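Local coordinates for foldase protein PrsA (Streptococcus pneumoniae, PDB 5TVL), which probably helps secreted proteins to fold after translocation, as a membrane-anchored lipoprotein with a peptidyl-prolyl cis-trans isomerase domain, at residues 120-125 with 211-216. Sequence-based numbering, arbitrary orientation.
Sequences VTAQII and VKLTKK
Val120, Ala122 and Ile124 line up with Lys216, Leu213 and Val211 where the two central antiparallel strands of the parvulin-type (PpiC) isomerase domain run side by side, their short axes 159° apart. A classic beta bulge interrupts the pairing: Thr214 and Lys215 on one strand face the single Thr121 on the other. Thr121 O accepts from both Thr214 N (3.2 Å) and Lys215 N, which approach from the same face of its carbonyl plane. The weak return bond, Thr121 N to Lys215 O, is strongly bent. Beyond the bulge the pairing is regular, Gln123 and Lys212 exchanging two backbone bonds, Gln123 N to Lys212 O being 2.8 Å long.

The face carrying Val120, Ala122, Ile124, Val211 and Leu213 is largely apolar, with Lys216 at one end, and helix 178-186 packs on it through Phe185, Val180 and Ala184. Here the small Ala122 makes a hollow flanked by larger neighbours: Val211 CG1 leans in to 4.2 Å from Ala122 CB, and Leu213 CD1, from further along the same strand as Val211, borders Ala122 CB on another flank. CG lies anti to the backbone N of Leu213 (chi1 -166°), and the turn at chi2 then brings CD1 to 3.6 Å from Thr121 O and to 4.1 Å from Val120 CG2, the leucine crossing the valine at about a right angle. At the two ends the side chains instead run alongside each other, Val120 CG1 against Lys216 CG and Ile124 CG2 against Val211 CG2.

On the reverse face, near Phe147 of helix 147-154, Gln123 and Lys212 stand beside Thr214, which the bulge turns toward strand 120-127. The extended Gln123 slants across the threonine, and its amide NE2 makes a weak hydrogen bond to Thr214 OG1 at 3.3 Å, with an N-H...O angle of 133°.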
ATOM      1  N   VAL A 120      18.768 -12.064   7.281  1.00 56.51           N
ATOM      2  CA  VAL A 120      19.074 -12.481   8.645  1.00 57.69           C
ATOM      3  C   VAL A 120      18.147 -13.643   8.997  1.00 60.32           C
ATOM      4  O   VAL A 120      16.965 -13.631   8.645  1.00 58.81           O
ATOM      5  CB  VAL A 120      18.941 -11.319   9.668  1.00 55.82           C
ATOM      6  CG1 VAL A 120      19.688 -10.088   9.170  1.00 58.12           C
ATOM      7  CG2 VAL A 120      17.487 -10.968   9.969  1.00 54.22           C
ATOM      8  N   THR A 121      18.696 -14.660   9.650  1.00 70.00           N
ATOM      9  CA  THR A 121      17.897 -15.748  10.197  1.00 71.98           C
ATOM     10  C   THR A 121      17.520 -15.381  11.629  1.00 69.51           C
ATOM     11  O   THR A 121      18.271 -14.690  12.326  1.00 67.82           O
ATOM     12  CB  THR A 121      18.663 -17.084  10.170  1.00 78.68           C
ATOM     13  OG1 THR A 121      19.221 -17.287   8.866  1.00 82.65           O
ATOM     14  CG2 THR A 121      17.737 -18.252  10.508  1.00 81.02           C
ATOM     15  N   ALA A 122      16.345 -15.830  12.052  1.00 69.48           N
ATOM     16  CA  ALA A 122      15.854 -15.566  13.400  1.00 66.86           C
ATOM     17  C   ALA A 122      14.724 -16.514  13.739  1.00 66.72           C
ATOM     18  O   ALA A 122      14.166 -17.164  12.853  1.00 74.09           O
ATOM     19  CB  ALA A 122      15.377 -14.124  13.520  1.00 63.34           C
ATOM     20  N   GLN A 123      14.398 -16.583  15.026  1.00 64.17           N
ATOM     21  CA  GLN A 123      13.280 -17.379  15.518  1.00 65.71           C
ATOM     22  C   GLN A 123      12.257 -16.445  16.150  1.00 61.76           C
ATOM     23  O   GLN A 123      12.617 -15.616  16.986  1.00 58.12           O
ATOM     24  CB  GLN A 123      13.768 -18.409  16.536  1.00 72.39           C
ATOM     25  CG  GLN A 123      14.738 -19.429  15.956  1.00 76.25           C
ATOM     26  CD  GLN A 123      15.430 -20.255  17.022  1.00 81.01           C
ATOM     27  OE1 GLN A 123      14.821 -20.635  18.022  1.00 89.01           O
ATOM     28  NE2 GLN A 123      16.709 -20.544  16.811  1.00 82.46           N
ATOM     29  N   ILE A 124      10.994 -16.575  15.740  1.00 62.53           N
ATOM     30  CA  ILE A 124       9.910 -15.718  16.236  1.00 63.01           C
ATOM     31  C   ILE A 124       8.877 -16.534  17.008  1.00 62.83           C
ATOM     32  O   ILE A 124       8.729 -17.734  16.778  1.00 67.58           O
ATOM     33  CB  ILE A 124       9.222 -14.905  15.105  1.00 67.06           C
ATOM     34  CG1 ILE A 124       8.612 -15.812  14.024  1.00 74.34           C
ATOM     35  CG2 ILE A 124      10.213 -13.939  14.467  1.00 68.41           C
ATOM     36  CD1 ILE A 124       7.738 -15.067  13.035  1.00 78.06           C
ATOM     37  N   ILE A 125       8.183 -15.869  17.932  1.00 64.90           N
ATOM     38  CA  ILE A 125       7.082 -16.465  18.701  1.00 67.15           C
ATOM     39  C   ILE A 125       5.906 -15.477  18.722  1.00 67.70           C
ATOM     40  O   ILE A 125       5.922 -14.508  19.484  1.00 67.26           O
ATOM     41  CB  ILE A 125       7.506 -16.819  20.155  1.00 65.61           C
ATOM     42  CG1 ILE A 125       8.779 -17.673  20.157  1.00 68.09           C
ATOM     43  CG2 ILE A 125       6.381 -17.551  20.887  1.00 65.49           C
ATOM     44  CD1 ILE A 125       9.305 -18.017  21.535  1.00 71.39           C
ATOM     45  N   VAL A 211      11.315 -12.042  19.402  1.00 87.14           N
ATOM     46  CA  VAL A 211      12.284 -12.391  18.356  1.00 82.46           C
ATOM     47  C   VAL A 211      13.616 -12.804  18.982  1.00 80.19           C
ATOM     48  O   VAL A 211      14.058 -12.209  19.965  1.00 78.45           O
ATOM     49  CB  VAL A 211      12.525 -11.209  17.385  1.00 79.98           C
ATOM     50  CG1 VAL A 211      13.446 -11.615  16.237  1.00 78.30           C
ATOM     51  CG2 VAL A 211      11.211 -10.692  16.827  1.00 85.17           C
ATOM     52  N   LYS A 212      14.236 -13.827  18.392  1.00 81.17           N
ATOM     53  CA  LYS A 212      15.563 -14.316  18.773  1.00 82.04           C
ATOM     54  C   LYS A 212      16.417 -14.335  17.504  1.00 78.40           C
ATOM     55  O   LYS A 212      16.163 -15.140  16.607  1.00 78.02           O
ATOM     56  CB  LYS A 212      15.442 -15.726  19.369  1.00 88.81           C
ATOM     57  CG  LYS A 212      16.750 -16.464  19.648  1.00 93.67           C
ATOM     58  CD  LYS A 212      17.422 -15.996  20.929  1.00 97.85           C
ATOM     59  CE  LYS A 212      18.748 -16.712  21.157  1.00103.74           C
ATOM     60  NZ  LYS A 212      18.586 -18.147  21.528  1.00110.41           N
ATOM     61  N   LEU A 213      17.418 -13.456  17.429  1.00 77.18           N
ATOM     62  CA  LEU A 213      18.320 -13.415  16.271  1.00 76.30           C
ATOM     63  C   LEU A 213      19.299 -14.592  16.323  1.00 78.75           C
ATOM     64  O   LEU A 213      19.974 -14.795  17.332  1.00 81.29           O
ATOM     65  CB  LEU A 213      19.090 -12.091  16.219  1.00 76.23           C
ATOM     66  CG  LEU A 213      19.807 -11.779  14.897  1.00 77.32           C
ATOM     67  CD1 LEU A 213      18.812 -11.433  13.795  1.00 76.59           C
ATOM     68  CD2 LEU A 213      20.803 -10.647  15.081  1.00 81.46           C
ATOM     69  N   THR A 214      19.355 -15.354  15.229  1.00 79.40           N
ATOM     70  CA  THR A 214      20.211 -16.539  15.104  1.00 82.05           C
ATOM     71  C   THR A 214      21.428 -16.246  14.217  1.00 86.05           C
ATOM     72  O   THR A 214      22.562 -16.537  14.609  1.00 94.62           O
ATOM     73  CB  THR A 214      19.419 -17.740  14.529  1.00 79.62           C
ATOM     74  OG1 THR A 214      18.292 -18.019  15.369  1.00 78.86           O
ATOM     75  CG2 THR A 214      20.290 -18.997  14.436  1.00 82.81           C
ATOM     76  N   LYS A 215      21.187 -15.688  13.028  1.00 84.85           N
ATOM     77  CA  LYS A 215      22.249 -15.385  12.060  1.00 91.61           C
ATOM     78  C   LYS A 215      22.006 -14.028  11.395  1.00 95.46           C
ATOM     79  O   LYS A 215      20.858 -13.603  11.245  1.00 95.00           O
ATOM     80  CB  LYS A 215      22.321 -16.492  11.000  1.00 91.72           C
ATOM     81  CG  LYS A 215      23.632 -16.582  10.228  1.00 96.69           C
ATOM     82  CD  LYS A 215      24.782 -17.076  11.097  1.00102.99           C
ATOM     83  CE  LYS A 215      25.992 -17.487  10.271  1.00109.34           C
ATOM     84  NZ  LYS A 215      25.870 -18.863   9.712  1.00106.57           N
ATOM     85  N   LYS A 216      23.093 -13.361  11.007  1.00 60.44           N
ATOM     86  CA  LYS A 216      23.037 -12.053  10.353  1.00 63.59           C
ATOM     87  C   LYS A 216      24.091 -11.996   9.253  1.00 65.08           C
ATOM     88  O   LYS A 216      25.272 -12.205   9.522  1.00 63.68           O
ATOM     89  CB  LYS A 216      23.292 -10.935  11.372  1.00 69.11           C
ATOM     90  CG  LYS A 216      23.076  -9.521  10.836  1.00 77.04           C
ATOM     91  CD  LYS A 216      23.641  -8.457  11.770  1.00 81.70           C
ATOM     92  CE  LYS A 216      22.874  -8.378  13.082  1.00 86.95           C
ATOM     93  NZ  LYS A 216      23.229  -7.170  13.878  1.00 90.16           N
TER